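Local atomic coordinates of listeriolysin O (PDB entry 4CDB), a protein that binds cholesterol-containing host membranes, changes conformation drastically, inserts and assembles into an oligomeric pore that lyses cells. Residues 71-76 with 361-366; 57-62 with 373-378; 112-117 with 133-138; 122-127 with 153-158; 207-212 with 276-281. All blocks are in the same frame, centred on the assembly; numbering follows the deposited sequence.

Interaction 1. Residues 71-76 with 361-366; sequences NQNNAD and VIKNNS. With NA (sodium ion), chain H.
Gln72 and Asn364 form a hydrogen-bonded pair in an antiparallel beta ladder between the long strands 59-74 and 362-385, the strands that run along domain 2 of the elongated cytolysin fold. The short segment axes lie 4.6 Å apart at an angle of 162°. Gln72 N donates to Asn364 O (2.9 Å), and Asn364 N returns the bond to Gln72 O (2.8 Å). Two residues on, Asn74 and Ile362 repeat this reciprocal arrangement, while Asn71 with Asn365 and Asn73 with Lys363 occupy the non-hydrogen-bonded positions between and beside them. Gln72, Asn74, Ile362 and Asn364 share one face of the sheet, where helix 176-183 touches Gln72 and Asn364. On the face of Asn71, Asn73, Lys363 and Asn365, neighbouring side chains run side by side: Asn73 lies along the aliphatic part of Lys363, and the amides of Asn71 and Asn365 are turned 25° apart. Asn365 ND2 is hydrogen-bonded to His41 ND1.

Asn364 has both ends of its amide engaged. Its CG stands beside the backbone N (chi1 -57°), which turns ND2 across to Gln72 O at 3.1 Å, an acceptor in the plane of the amide. Gln72 O thus accepts two hydrogen bonds from Asn364, N and ND2 reaching it from opposite faces of its plane. ND2 also donates to water 1, a ligand of the sodium ion that Ile180 O completes, and Asn364 OD1 binds this ion at 2.4 Å.

Interaction 2. Residues 57-62 with 373-378; sequences GNEYIV and SKAYTD
Tyr60 and Tyr376 are joined by reciprocal backbone hydrogen bonds, the one from Tyr60 N to Tyr376 O being 2.7 Å long. Val62 and Lys374 form the next such pair. Beyond the strand proper, Asp378 N extends the series to Asn58 O (2.7 Å). CA-H...O contacts fill the intervals, as where Glu59 CA lies 3.2 Å from Tyr376 O. This is the antiparallel pairing of strands 59-74 and 362-385 in the part of the cytolysin's long, curved sheet nearer domain 4, and strand 391-402 of that domain touches Tyr60 and Val62.

Apolar contacts occur on both faces. Ile61 and Ala375 meet through CD1 and CB at 3.8 Å, because both Ile61 torsions (-53° and -64°) fold the methyl back toward the neighbouring strand. Across the sheet, Val62 CG2 approaches Tyr376 CE1 obliquely at 3.8 Å.

Among the polar groups, Tyr60 O sits at the edge of the Tyr376 ring, in its plane, and others gather at the two ends. Asp378 curls its carboxylate past the backbone of Asn58, and OD2 makes a salt bridge with Lys55. At the other end Ser373 OG is hydrogen-bonded to His273, and Ser373 CB lies 3.7 Å from Val62 O.

Interaction 3. Residues 112-117 with 133-138; sequences DSLTLS and KNATKS. With NA (sodium ion), chain L; NA (sodium ion), chain M.
Leu114 and Ala135 make the apolar part of this contact, which lies at the end of the antiparallel hairpin 114-118/129-132, where the chain leaves the sheet for helix 137-152. Ala135 points its CB toward the strand, where Leu114 meets it with the CD2 methyl at 3.6 Å and with CG just behind. Leu114 reaches this spot with CG wedged between its backbone N and carbonyl carbon (chi1 51°), while Val132 and Val222 also pack on it.

Asn134 CB points away from segment 112-117, but the end of its side chain comes back nearer, with CG anti to the backbone N (chi1 -174°) and OD1 on a sodium ion at 2.5 Å; Arg111 belongs to the same site. Ala135 is the centre of an inverse gamma turn closed by Thr136 N on Asn134 O (2.7 Å), and its carbonyl O binds a second sodium ion at 2.9 Å, with Tyr88 OH and water 3 as further ligands. Thr136 then N-caps the helix with OG1 on Asn139 N.

Between the backbones the fit is close but poorly bonded. Ala135 N gives Asp112 O a weak bond of 3.3 Å, while Lys133 O comes within 2.9 Å of that same acceptor. Regular hairpin bonding resumes at Leu114 with Val132. Two carbonyls placed like those of Asp112 and Lys133 probably repel each other, offset here by the weak Ala135 N bond and the methyl contact.

Interaction 4. Residues 122-127 with 153-158; sequences GMTNQD and EKYAQA
Tyr155 lays its ring against the backbone of Gly122 and Met123, one loop resting on another at the surface. Its CB points toward segment 122-127, and with CG beside the backbone N (chi1 -51°) the ring reaches across to that loop. The CD1/CE1 half of the ring runs past the Gly122 carbonyl, CE1 at 3.2 Å from Gly122 O. The CD2/CE2 half meets Met123 CG, which is 3.6 Å from Tyr155 CD2. Gly122 C and Met123 CA lie over the same face, Met123 CA 3.8 Å from the centroid in a CH-pi contact, while Met123 SD stands obliquely to the ring in a looser Met-aromatic contact. The opposite face carries CB of Lys154. At CZ the nearest carbon of the loop is again Met123 CA, and the tip, OH, points at the carboxylate of Asp127, modelled too close for a bond to be defined.

Lys154 NZ forms a weak salt bridge with Asp127, 3.4 Å from OD1. Within the loop, Thr124 OG1 accepts from Asp127 N at 3.0 Å, an ST motif.

Segment 122-127 connects the hairpin strands 114-118 and 129-132, and segment 153-158 follows helix 137-152. That helix ties the two together, Trp151 packing on both Met123 and Ala156 while Arg150 NH2 is hydrogen-bonded to Asp127 O.

Interaction 5. Residues 207-212 with 276-281; sequences QEEVIS and KVKAAF. With NA (sodium ion), chain Q.
Val277, in the first turn of helix 277-286, begins the contact by pressing its CG2 methyl against the amide of Gln207, 3.3 Å from NE2. Gln207 holds its side chain extended toward the helix start, where NE2 gives hydrogen bonds to Ser272 O and Ser274 O. The other methyl of Val277, CG1, lies 3.5 Å above one face of the Phe281 ring, a contact along the helix's own side.

Lys278 follows, and its side chain crosses that of Glu209 at about a right angle. The aliphatic end does the touching: CE is 3.2 Å from Glu209 OE2, with NZ going on to a hydrogen bond with Asp282 OD1. The nearby ammonium and the sodium ion beside it would probably favour the ionised form of the Glu209 carboxylate.

One turn on, Phe281, whose CB points toward the strand, runs antiparallel beside the Glu209 side chain. Phe281 CD2 comes to 3.2 Å from Glu209 OE1, which approaches the ring obliquely, and lies close to Glu209 CB as well, the carboxylate and ring planes being 20° apart. With CG anti to the backbone N (chi1 -172°) and the chain extended beyond it, Glu209 carries both oxygens to a sodium ion, OE1 at 2.6 Å and OE2 at 2.8 Å. Asp282, the next residue of the helix, completes this site, so the ion links strand and helix.

The axes of strand 207-212 and helix 277-281 cross at 43°. The arrangement is that of domain 3 of a cholesterol-dependent cytolysin before insertion: a helix of the second transmembrane-hairpin region, within a range that becomes a membrane beta strand in the pore, packed on the core sheet.

Interactions 1 and 2 are two stations on the same pair of strands, 59-74 and 362-385, with centres 39 Å apart; the chain between those strands contains the other three. Interactions 3 and 4 alternate along the chain with centres 22 Å apart, both flanking the 114-118/129-132 hairpin and helix 137-152, their centres about 63 and 62 Å from that of interaction 2 and on the opposite side of the chain's centre. Interaction 5 comes later in sequence, near the middle of the molecule, on strand 207-222, a sheet neighbour of 114-118. The long strands thus run through the middle of the elongated toxin, past helices that refold for insertion: interaction 1 touches helix 176-183, and interaction 5 contains part of helix 277-286.

Interaction 1. Residues 71-76 with 361-366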
# COMPACT_ATOMS: atom_id res chain seq x y z
N ASN A 71 2.00 11.35 6.84
CA ASN A 71 1.39 12.68 6.82
C ASN A 71 1.18 13.12 5.38
O ASN A 71 2.14 13.44 4.67
CB ASN A 71 2.29 13.68 7.56
CG ASN A 71 1.53 14.46 8.62
OD1 ASN A 71 1.85 14.39 9.81
ND2 ASN A 71 0.53 15.22 8.19
N GLN A 72 -0.07 13.16 4.94
CA GLN A 72 -0.38 13.28 3.52
C GLN A 72 -1.65 14.09 3.23
O GLN A 72 -2.69 13.89 3.86
CB GLN A 72 -0.49 11.88 2.92
CG GLN A 72 -0.89 11.84 1.46
CD GLN A 72 -0.84 10.44 0.90
OE1 GLN A 72 0.11 9.69 1.14
NE2 GLN A 72 -1.87 10.06 0.15
N ASN A 73 -1.56 15.00 2.26
CA ASN A 73 -2.70 15.80 1.84
C ASN A 73 -3.26 15.33 0.50
O ASN A 73 -2.55 15.33 -0.51
CB ASN A 73 -2.32 17.28 1.77
CG ASN A 73 -1.72 17.79 3.06
OD1 ASN A 73 -1.88 17.17 4.11
ND2 ASN A 73 -1.03 18.92 2.99
N ASN A 74 -4.53 14.93 0.50
CA ASN A 74 -5.15 14.39 -0.71
C ASN A 74 -6.27 15.28 -1.24
O ASN A 74 -7.18 15.66 -0.51
CB ASN A 74 -5.68 12.98 -0.44
CG ASN A 74 -4.58 12.02 -0.03
OD1 ASN A 74 -3.45 12.11 -0.51
ND2 ASN A 74 -4.91 11.09 0.87
N ALA A 75 -6.20 15.60 -2.53
CA ALA A 75 -7.23 16.39 -3.18
C ALA A 75 -8.28 15.47 -3.80
O ALA A 75 -9.44 15.85 -3.95
CB ALA A 75 -6.62 17.29 -4.24
N ASP A 76 -7.86 14.26 -4.16
CA ASP A 76 -8.77 13.28 -4.74
C ASP A 76 -9.54 12.53 -3.65
O ASP A 76 -8.94 11.80 -2.85
CB ASP A 76 -8.00 12.27 -5.59
CG ASP A 76 -7.29 12.92 -6.76
OD1 ASP A 76 -7.92 13.76 -7.45
OD2 ASP A 76 -6.11 12.60 -6.99
N VAL A 361 -8.94 20.15 0.12
CA VAL A 361 -7.93 19.12 0.30
C VAL A 361 -8.07 18.43 1.66
O VAL A 361 -8.20 19.10 2.69
CB VAL A 361 -6.50 19.70 0.17
CG1 VAL A 361 -5.46 18.58 0.22
CG2 VAL A 361 -6.37 20.51 -1.12
N ILE A 362 -8.05 17.10 1.65
CA ILE A 362 -8.09 16.34 2.89
C ILE A 362 -6.70 16.22 3.51
O ILE A 362 -5.78 15.68 2.89
CB ILE A 362 -8.68 14.93 2.69
CG1 ILE A 362 -10.10 15.02 2.11
CG2 ILE A 362 -8.69 14.16 4.00
CD1 ILE A 362 -10.81 13.67 2.06
N LYS A 363 -6.55 16.72 4.73
CA LYS A 363 -5.28 16.65 5.43
C LYS A 363 -5.21 15.43 6.34
O LYS A 363 -5.95 15.33 7.32
CB LYS A 363 -5.04 17.93 6.24
CG LYS A 363 -3.76 17.94 7.04
CD LYS A 363 -3.38 19.35 7.46
CE LYS A 363 -3.16 20.24 6.24
NZ LYS A 363 -2.80 21.64 6.60
N ASN A 364 -4.33 14.49 6.01
CA ASN A 364 -4.19 13.27 6.80
C ASN A 364 -2.90 13.23 7.61
O ASN A 364 -1.84 13.64 7.13
CB ASN A 364 -4.24 12.04 5.89
CG ASN A 364 -5.51 11.96 5.07
OD1 ASN A 364 -6.49 11.35 5.48
ND2 ASN A 364 -5.49 12.59 3.91
N ASN A 365 -2.99 12.73 8.83
CA ASN A 365 -1.81 12.43 9.63
C ASN A 365 -2.07 11.22 10.53
O ASN A 365 -3.11 11.13 11.19
CB ASN A 365 -1.37 13.64 10.46
CG ASN A 365 -2.23 13.86 11.68
OD1 ASN A 365 -1.77 13.71 12.81
ND2 ASN A 365 -3.49 14.22 11.46
N SER A 366 -1.13 10.29 10.55
CA SER A 366 -1.29 9.07 11.32
C SER A 366 0.06 8.49 11.74
O SER A 366 1.01 8.49 10.96
CB SER A 366 -2.07 8.02 10.53
OG SER A 366 -2.17 6.80 11.24
NA NA H . -8.14 9.73 4.68
O HOH W 1 -7.65 11.31 2.20
O HOH W 2 -10.74 10.01 3.53

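Interaction 2. Residues 57-62 with 373-378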
# COMPACT_ATOMS: atom_id res chain seq x y z
N GLY A 57 11.38 -23.66 15.71
CA GLY A 57 11.74 -24.70 14.76
C GLY A 57 13.22 -24.71 14.44
O GLY A 57 14.06 -24.68 15.34
N ASN A 58 13.54 -24.75 13.15
CA ASN A 58 14.93 -24.74 12.70
C ASN A 58 15.45 -23.32 12.48
O ASN A 58 16.46 -23.13 11.81
CB ASN A 58 15.08 -25.56 11.42
CG ASN A 58 14.16 -25.08 10.31
OD1 ASN A 58 13.43 -24.10 10.45
ND2 ASN A 58 14.20 -25.78 9.18
N GLU A 59 14.75 -22.34 13.05
CA GLU A 59 15.11 -20.94 12.85
C GLU A 59 15.14 -20.13 14.14
O GLU A 59 14.59 -20.54 15.16
CB GLU A 59 14.13 -20.28 11.86
CG GLU A 59 14.26 -20.77 10.43
CD GLU A 59 13.31 -20.04 9.49
OE1 GLU A 59 12.25 -19.57 9.95
OE2 GLU A 59 13.63 -19.93 8.29
N TYR A 60 15.80 -18.97 14.08
CA TYR A 60 15.76 -17.99 15.16
C TYR A 60 15.19 -16.70 14.60
O TYR A 60 15.69 -16.18 13.60
CB TYR A 60 17.16 -17.75 15.72
CG TYR A 60 17.17 -16.93 16.99
CD1 TYR A 60 16.98 -17.53 18.22
CD2 TYR A 60 17.36 -15.55 16.95
CE1 TYR A 60 16.98 -16.79 19.39
CE2 TYR A 60 17.37 -14.80 18.11
CZ TYR A 60 17.18 -15.43 19.33
OH TYR A 60 17.18 -14.69 20.49
N ILE A 61 14.15 -16.18 15.25
CA ILE A 61 13.43 -15.02 14.73
C ILE A 61 13.72 -13.75 15.54
O ILE A 61 13.55 -13.73 16.77
CB ILE A 61 11.91 -15.26 14.71
CG1 ILE A 61 11.58 -16.55 13.96
CG2 ILE A 61 11.20 -14.07 14.07
CD1 ILE A 61 11.97 -16.53 12.50
N VAL A 62 14.15 -12.70 14.85
CA VAL A 62 14.34 -11.40 15.48
C VAL A 62 13.26 -10.43 15.00
O VAL A 62 13.10 -10.20 13.80
CB VAL A 62 15.74 -10.82 15.16
CG1 VAL A 62 15.90 -9.46 15.80
CG2 VAL A 62 16.84 -11.77 15.65
N SER A 373 10.96 -8.15 10.51
CA SER A 373 11.51 -9.36 11.10
C SER A 373 12.73 -9.88 10.35
O SER A 373 13.04 -9.43 9.24
CB SER A 373 10.44 -10.45 11.19
OG SER A 373 10.06 -10.89 9.91
N LYS A 374 13.42 -10.84 10.96
CA LYS A 374 14.62 -11.42 10.38
C LYS A 374 14.70 -12.88 10.82
O LYS A 374 14.59 -13.19 12.01
CB LYS A 374 15.86 -10.66 10.86
CG LYS A 374 16.83 -10.25 9.76
CD LYS A 374 17.59 -11.44 9.20
CE LYS A 374 18.90 -11.00 8.54
NZ LYS A 374 18.68 -9.98 7.48
N ALA A 375 14.88 -13.78 9.85
CA ALA A 375 14.93 -15.21 10.14
C ALA A 375 16.33 -15.77 9.97
O ALA A 375 16.95 -15.62 8.91
CB ALA A 375 13.94 -15.96 9.27
N TYR A 376 16.84 -16.43 11.00
CA TYR A 376 18.16 -17.04 10.95
C TYR A 376 18.05 -18.56 11.05
O TYR A 376 17.62 -19.09 12.07
CB TYR A 376 19.06 -16.50 12.06
CG TYR A 376 19.34 -15.01 11.96
CD1 TYR A 376 18.48 -14.08 12.53
CD2 TYR A 376 20.46 -14.54 11.29
CE1 TYR A 376 18.72 -12.73 12.44
CE2 TYR A 376 20.72 -13.18 11.20
CZ TYR A 376 19.84 -12.28 11.77
OH TYR A 376 20.09 -10.93 11.68
N THR A 377 18.45 -19.26 9.99
CA THR A 377 18.34 -20.71 9.94
C THR A 377 19.44 -21.39 10.76
O THR A 377 20.58 -20.92 10.79
CB THR A 377 18.40 -21.23 8.49
OG1 THR A 377 17.56 -20.43 7.65
CG2 THR A 377 17.96 -22.69 8.41
N ASP A 378 19.09 -22.48 11.43
CA ASP A 378 20.06 -23.26 12.19
C ASP A 378 21.10 -23.88 11.27
O ASP A 378 20.91 -23.91 10.05
CB ASP A 378 19.36 -24.38 12.98
CG ASP A 378 18.49 -23.84 14.10
OD1 ASP A 378 18.70 -22.68 14.51
OD2 ASP A 378 17.60 -24.58 14.57

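Interaction 3. Residues 112-117 with 133-138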
# COMPACT_ATOMS: atom_id res chain seq x y z
N ASP A 112 -30.23 25.16 -9.73
CA ASP A 112 -30.34 25.90 -10.97
C ASP A 112 -29.64 25.11 -12.07
O ASP A 112 -29.62 23.88 -12.03
CB ASP A 112 -29.74 27.30 -10.83
CG ASP A 112 -30.34 28.31 -11.81
OD1 ASP A 112 -30.84 27.90 -12.88
OD2 ASP A 112 -30.30 29.52 -11.50
N SER A 113 -29.04 25.80 -13.03
CA SER A 113 -28.38 25.13 -14.15
C SER A 113 -26.87 25.06 -13.98
O SER A 113 -26.27 25.84 -13.24
CB SER A 113 -28.72 25.84 -15.47
OG SER A 113 -28.23 27.17 -15.46
N LEU A 114 -26.25 24.09 -14.66
CA LEU A 114 -24.80 23.99 -14.73
C LEU A 114 -24.35 23.42 -16.08
O LEU A 114 -25.16 22.83 -16.81
CB LEU A 114 -24.24 23.15 -13.57
CG LEU A 114 -24.80 21.77 -13.24
CD1 LEU A 114 -24.43 20.71 -14.28
CD2 LEU A 114 -24.31 21.33 -11.87
N THR A 115 -23.08 23.60 -16.40
CA THR A 115 -22.53 23.03 -17.63
C THR A 115 -21.57 21.89 -17.30
O THR A 115 -20.63 22.07 -16.52
CB THR A 115 -21.79 24.08 -18.48
OG1 THR A 115 -22.70 25.14 -18.83
CG2 THR A 115 -21.25 23.45 -19.76
N LEU A 116 -21.83 20.73 -17.88
CA LEU A 116 -20.93 19.58 -17.73
C LEU A 116 -20.00 19.48 -18.93
O LEU A 116 -20.39 19.79 -20.06
CB LEU A 116 -21.73 18.29 -17.59
CG LEU A 116 -22.54 18.14 -16.30
CD1 LEU A 116 -23.31 16.82 -16.31
CD2 LEU A 116 -21.64 18.23 -15.08
N SER A 117 -18.77 19.05 -18.68
CA SER A 117 -17.79 18.87 -19.74
C SER A 117 -17.02 17.56 -19.55
O SER A 117 -16.71 17.18 -18.42
CB SER A 117 -16.83 20.05 -19.79
OG SER A 117 -15.77 19.82 -20.70
N LYS A 133 -30.33 21.84 -17.12
CA LYS A 133 -31.23 22.87 -16.60
C LYS A 133 -31.50 22.73 -15.10
O LYS A 133 -31.34 23.69 -14.35
CB LYS A 133 -32.54 22.89 -17.39
CG LYS A 133 -32.63 24.00 -18.42
CD LYS A 133 -31.34 24.12 -19.22
CE LYS A 133 -31.42 25.25 -20.24
NZ LYS A 133 -32.41 24.96 -21.31
N ASN A 134 -31.92 21.55 -14.68
CA ASN A 134 -32.12 21.26 -13.27
C ASN A 134 -31.17 20.17 -12.80
O ASN A 134 -31.40 18.99 -13.04
CB ASN A 134 -33.57 20.87 -12.99
CG ASN A 134 -33.85 20.71 -11.51
OD1 ASN A 134 -33.13 21.24 -10.66
ND2 ASN A 134 -34.91 19.97 -11.19
N ALA A 135 -30.11 20.58 -12.11
CA ALA A 135 -29.02 19.67 -11.76
C ALA A 135 -29.34 18.69 -10.64
O ALA A 135 -28.69 18.71 -9.59
CB ALA A 135 -27.76 20.47 -11.43
N THR A 136 -30.32 17.82 -10.86
CA THR A 136 -30.58 16.73 -9.93
C THR A 136 -29.65 15.56 -10.25
O THR A 136 -28.94 15.60 -11.26
CB THR A 136 -32.04 16.24 -10.01
OG1 THR A 136 -32.32 15.82 -11.35
CG2 THR A 136 -33.00 17.35 -9.61
N LYS A 137 -29.65 14.54 -9.40
CA LYS A 137 -28.83 13.36 -9.64
C LYS A 137 -29.22 12.67 -10.94
O LYS A 137 -28.36 12.29 -11.74
CB LYS A 137 -28.94 12.37 -8.47
CG LYS A 137 -28.11 11.11 -8.64
CD LYS A 137 -28.61 9.98 -7.75
CE LYS A 137 -28.66 10.40 -6.29
NZ LYS A 137 -29.24 9.34 -5.43
N SER A 138 -30.52 12.52 -11.16
CA SER A 138 -31.04 11.85 -12.35
C SER A 138 -30.68 12.61 -13.62
O SER A 138 -30.26 12.02 -14.61
CB SER A 138 -32.55 11.67 -12.25
OG SER A 138 -32.91 10.90 -11.12
NA NA L . -33.56 20.96 -8.20
NA NA M . -28.34 17.83 -6.85
O HOH W 3 -27.29 19.06 -4.37

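Interaction 4. Residues 122-127 with 153-158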
# COMPACT_ATOMS: atom_id res chain seq x y z
N GLY A 122 -10.52 14.00 -28.82
CA GLY A 122 -10.98 14.32 -30.16
C GLY A 122 -12.13 15.30 -30.26
O GLY A 122 -12.34 15.91 -31.31
N MET A 123 -12.89 15.46 -29.17
CA MET A 123 -14.09 16.29 -29.19
C MET A 123 -13.77 17.78 -29.29
O MET A 123 -12.75 18.24 -28.79
CB MET A 123 -14.95 16.01 -27.95
CG MET A 123 -15.18 14.53 -27.69
SD MET A 123 -16.34 14.20 -26.35
CE MET A 123 -17.88 14.70 -27.12
N THR A 124 -14.66 18.52 -29.96
CA THR A 124 -14.48 19.96 -30.10
C THR A 124 -14.91 20.66 -28.81
O THR A 124 -15.56 20.06 -27.96
CB THR A 124 -15.31 20.53 -31.27
OG1 THR A 124 -16.71 20.44 -30.96
CG2 THR A 124 -15.02 19.77 -32.56
N ASN A 125 -14.56 21.94 -28.68
CA ASN A 125 -14.94 22.72 -27.51
C ASN A 125 -16.43 23.02 -27.45
O ASN A 125 -16.91 23.66 -26.51
CB ASN A 125 -14.10 24.00 -27.42
CG ASN A 125 -12.75 23.77 -26.76
OD1 ASN A 125 -12.67 23.19 -25.67
ND2 ASN A 125 -11.68 24.20 -27.42
N GLN A 126 -17.17 22.54 -28.45
CA GLN A 126 -18.62 22.65 -28.45
C GLN A 126 -19.26 21.28 -28.22
O GLN A 126 -20.36 21.19 -27.67
CB GLN A 126 -19.11 23.25 -29.77
CG GLN A 126 -18.65 24.68 -30.04
CD GLN A 126 -17.21 24.76 -30.51
OE1 GLN A 126 -16.71 23.87 -31.19
NE2 GLN A 126 -16.53 25.85 -30.15
N ASP A 127 -18.56 20.23 -28.64
CA ASP A 127 -19.06 18.86 -28.53
C ASP A 127 -18.94 18.26 -27.13
O ASP A 127 -19.75 17.43 -26.73
CB ASP A 127 -18.34 17.95 -29.53
CG ASP A 127 -19.23 17.54 -30.70
OD1 ASP A 127 -20.47 17.55 -30.54
OD2 ASP A 127 -18.68 17.20 -31.78
N GLU A 153 -20.18 7.97 -30.95
CA GLU A 153 -20.84 8.06 -32.25
C GLU A 153 -20.20 9.07 -33.21
O GLU A 153 -20.70 9.29 -34.31
CB GLU A 153 -22.33 8.40 -32.07
CG GLU A 153 -23.13 7.33 -31.34
CD GLU A 153 -24.58 7.73 -31.11
OE1 GLU A 153 -24.97 8.84 -31.53
OE2 GLU A 153 -25.32 6.94 -30.50
N LYS A 154 -19.10 9.68 -32.79
CA LYS A 154 -18.41 10.66 -33.63
C LYS A 154 -16.90 10.47 -33.64
O LYS A 154 -16.25 10.66 -34.67
CB LYS A 154 -18.72 12.09 -33.18
CG LYS A 154 -20.07 12.63 -33.63
CD LYS A 154 -20.08 14.15 -33.54
CE LYS A 154 -21.49 14.70 -33.61
NZ LYS A 154 -21.51 16.18 -33.42
N TYR A 155 -16.33 10.11 -32.50
CA TYR A 155 -14.88 10.09 -32.35
C TYR A 155 -14.32 8.71 -32.03
O TYR A 155 -13.11 8.49 -32.16
CB TYR A 155 -14.45 11.10 -31.27
CG TYR A 155 -15.02 12.48 -31.48
CD1 TYR A 155 -14.43 13.37 -32.37
CD2 TYR A 155 -16.16 12.89 -30.80
CE1 TYR A 155 -14.96 14.63 -32.57
CE2 TYR A 155 -16.69 14.16 -30.99
CZ TYR A 155 -16.09 15.02 -31.88
OH TYR A 155 -16.62 16.28 -32.08
N ALA A 156 -15.18 7.79 -31.62
CA ALA A 156 -14.75 6.46 -31.20
C ALA A 156 -13.95 5.73 -32.29
O ALA A 156 -12.93 5.11 -32.00
CB ALA A 156 -15.94 5.62 -30.77
N GLN A 157 -14.43 5.82 -33.52
CA GLN A 157 -13.75 5.17 -34.64
C GLN A 157 -12.39 5.80 -34.94
O GLN A 157 -11.48 5.12 -35.41
CB GLN A 157 -14.64 5.19 -35.89
CG GLN A 157 -15.88 4.31 -35.79
CD GLN A 157 -15.56 2.82 -35.86
OE1 GLN A 157 -14.43 2.43 -36.14
NE2 GLN A 157 -16.57 1.99 -35.60
N ALA A 158 -12.25 7.09 -34.64
CA ALA A 158 -10.99 7.79 -34.88
C ALA A 158 -9.98 7.53 -33.76
O ALA A 158 -8.81 7.90 -33.88
CB ALA A 158 -11.24 9.27 -35.03

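Interaction 5. Residues 207-212 with 276-281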
# COMPACT_ATOMS: atom_id res chain seq x y z
N GLN A 207 4.17 -10.70 5.82
CA GLN A 207 4.28 -9.36 5.25
C GLN A 207 3.21 -9.15 4.19
O GLN A 207 3.03 -9.99 3.31
CB GLN A 207 5.67 -9.13 4.65
CG GLN A 207 6.80 -9.16 5.66
CD GLN A 207 8.11 -8.67 5.09
OE1 GLN A 207 8.29 -7.47 4.86
NE2 GLN A 207 9.03 -9.59 4.84
N GLU A 208 2.49 -8.03 4.27
CA GLU A 208 1.42 -7.76 3.33
C GLU A 208 1.52 -6.37 2.70
O GLU A 208 1.95 -5.42 3.35
CB GLU A 208 0.05 -7.93 3.99
CG GLU A 208 -0.21 -9.34 4.50
CD GLU A 208 -1.66 -9.60 4.85
OE1 GLU A 208 -2.29 -8.72 5.48
OE2 GLU A 208 -2.18 -10.68 4.51
N GLU A 209 1.13 -6.27 1.44
CA GLU A 209 1.08 -4.99 0.75
C GLU A 209 -0.31 -4.74 0.19
O GLU A 209 -0.97 -5.66 -0.30
CB GLU A 209 2.11 -4.94 -0.38
CG GLU A 209 2.27 -3.56 -1.02
CD GLU A 209 3.15 -3.58 -2.25
OE1 GLU A 209 3.22 -4.63 -2.92
OE2 GLU A 209 3.78 -2.54 -2.54
N VAL A 210 -0.77 -3.49 0.28
CA VAL A 210 -2.06 -3.10 -0.27
C VAL A 210 -1.86 -2.18 -1.47
O VAL A 210 -1.11 -1.21 -1.40
CB VAL A 210 -2.93 -2.41 0.79
CG1 VAL A 210 -4.21 -1.88 0.17
CG2 VAL A 210 -3.24 -3.38 1.91
N ILE A 211 -2.53 -2.51 -2.57
CA ILE A 211 -2.38 -1.77 -3.81
C ILE A 211 -3.72 -1.23 -4.31
O ILE A 211 -4.73 -1.95 -4.31
CB ILE A 211 -1.75 -2.65 -4.91
CG1 ILE A 211 -0.38 -3.15 -4.48
CG2 ILE A 211 -1.65 -1.89 -6.23
CD1 ILE A 211 0.28 -4.06 -5.49
N SER A 212 -3.74 0.04 -4.72
CA SER A 212 -4.91 0.63 -5.35
C SER A 212 -4.58 0.94 -6.81
O SER A 212 -3.71 1.76 -7.10
CB SER A 212 -5.33 1.91 -4.62
OG SER A 212 -6.53 2.43 -5.14
N LYS A 276 13.40 -8.25 0.89
CA LYS A 276 13.25 -7.96 -0.53
C LYS A 276 11.81 -8.13 -1.02
O LYS A 276 11.55 -8.07 -2.22
CB LYS A 276 14.17 -8.86 -1.35
CG LYS A 276 15.63 -8.43 -1.37
CD LYS A 276 16.45 -9.35 -2.27
CE LYS A 276 17.80 -8.75 -2.59
NZ LYS A 276 18.60 -8.47 -1.36
N VAL A 277 10.89 -8.35 -0.09
CA VAL A 277 9.50 -8.62 -0.42
C VAL A 277 8.86 -7.51 -1.27
O VAL A 277 8.15 -7.79 -2.24
CB VAL A 277 8.66 -8.88 0.85
CG1 VAL A 277 7.19 -9.02 0.50
CG2 VAL A 277 9.16 -10.12 1.56
N LYS A 278 9.14 -6.26 -0.92
CA LYS A 278 8.63 -5.12 -1.67
C LYS A 278 9.09 -5.17 -3.13
O LYS A 278 8.28 -5.08 -4.05
CB LYS A 278 9.08 -3.80 -1.03
CG LYS A 278 8.55 -2.55 -1.71
CD LYS A 278 7.05 -2.38 -1.48
CE LYS A 278 6.56 -1.02 -1.97
NZ LYS A 278 6.68 -0.86 -3.44
N ALA A 279 10.40 -5.33 -3.33
CA ALA A 279 10.97 -5.42 -4.66
C ALA A 279 10.41 -6.61 -5.43
O ALA A 279 10.16 -6.52 -6.63
CB ALA A 279 12.49 -5.51 -4.59
N ALA A 280 10.20 -7.71 -4.72
CA ALA A 280 9.60 -8.90 -5.31
C ALA A 280 8.17 -8.61 -5.75
O ALA A 280 7.76 -8.97 -6.85
CB ALA A 280 9.63 -10.05 -4.33
N PHE A 281 7.41 -7.95 -4.87
CA PHE A 281 6.04 -7.55 -5.17
C PHE A 281 6.00 -6.60 -6.36
O PHE A 281 5.13 -6.73 -7.23
CB PHE A 281 5.40 -6.88 -3.95
CG PHE A 281 4.92 -7.84 -2.89
CD1 PHE A 281 4.95 -9.21 -3.11
CD2 PHE A 281 4.43 -7.37 -1.69
CE1 PHE A 281 4.50 -10.09 -2.14
CE2 PHE A 281 3.98 -8.25 -0.71
CZ PHE A 281 4.02 -9.61 -0.94
NA NA Q . 4.13 -3.58 -5.14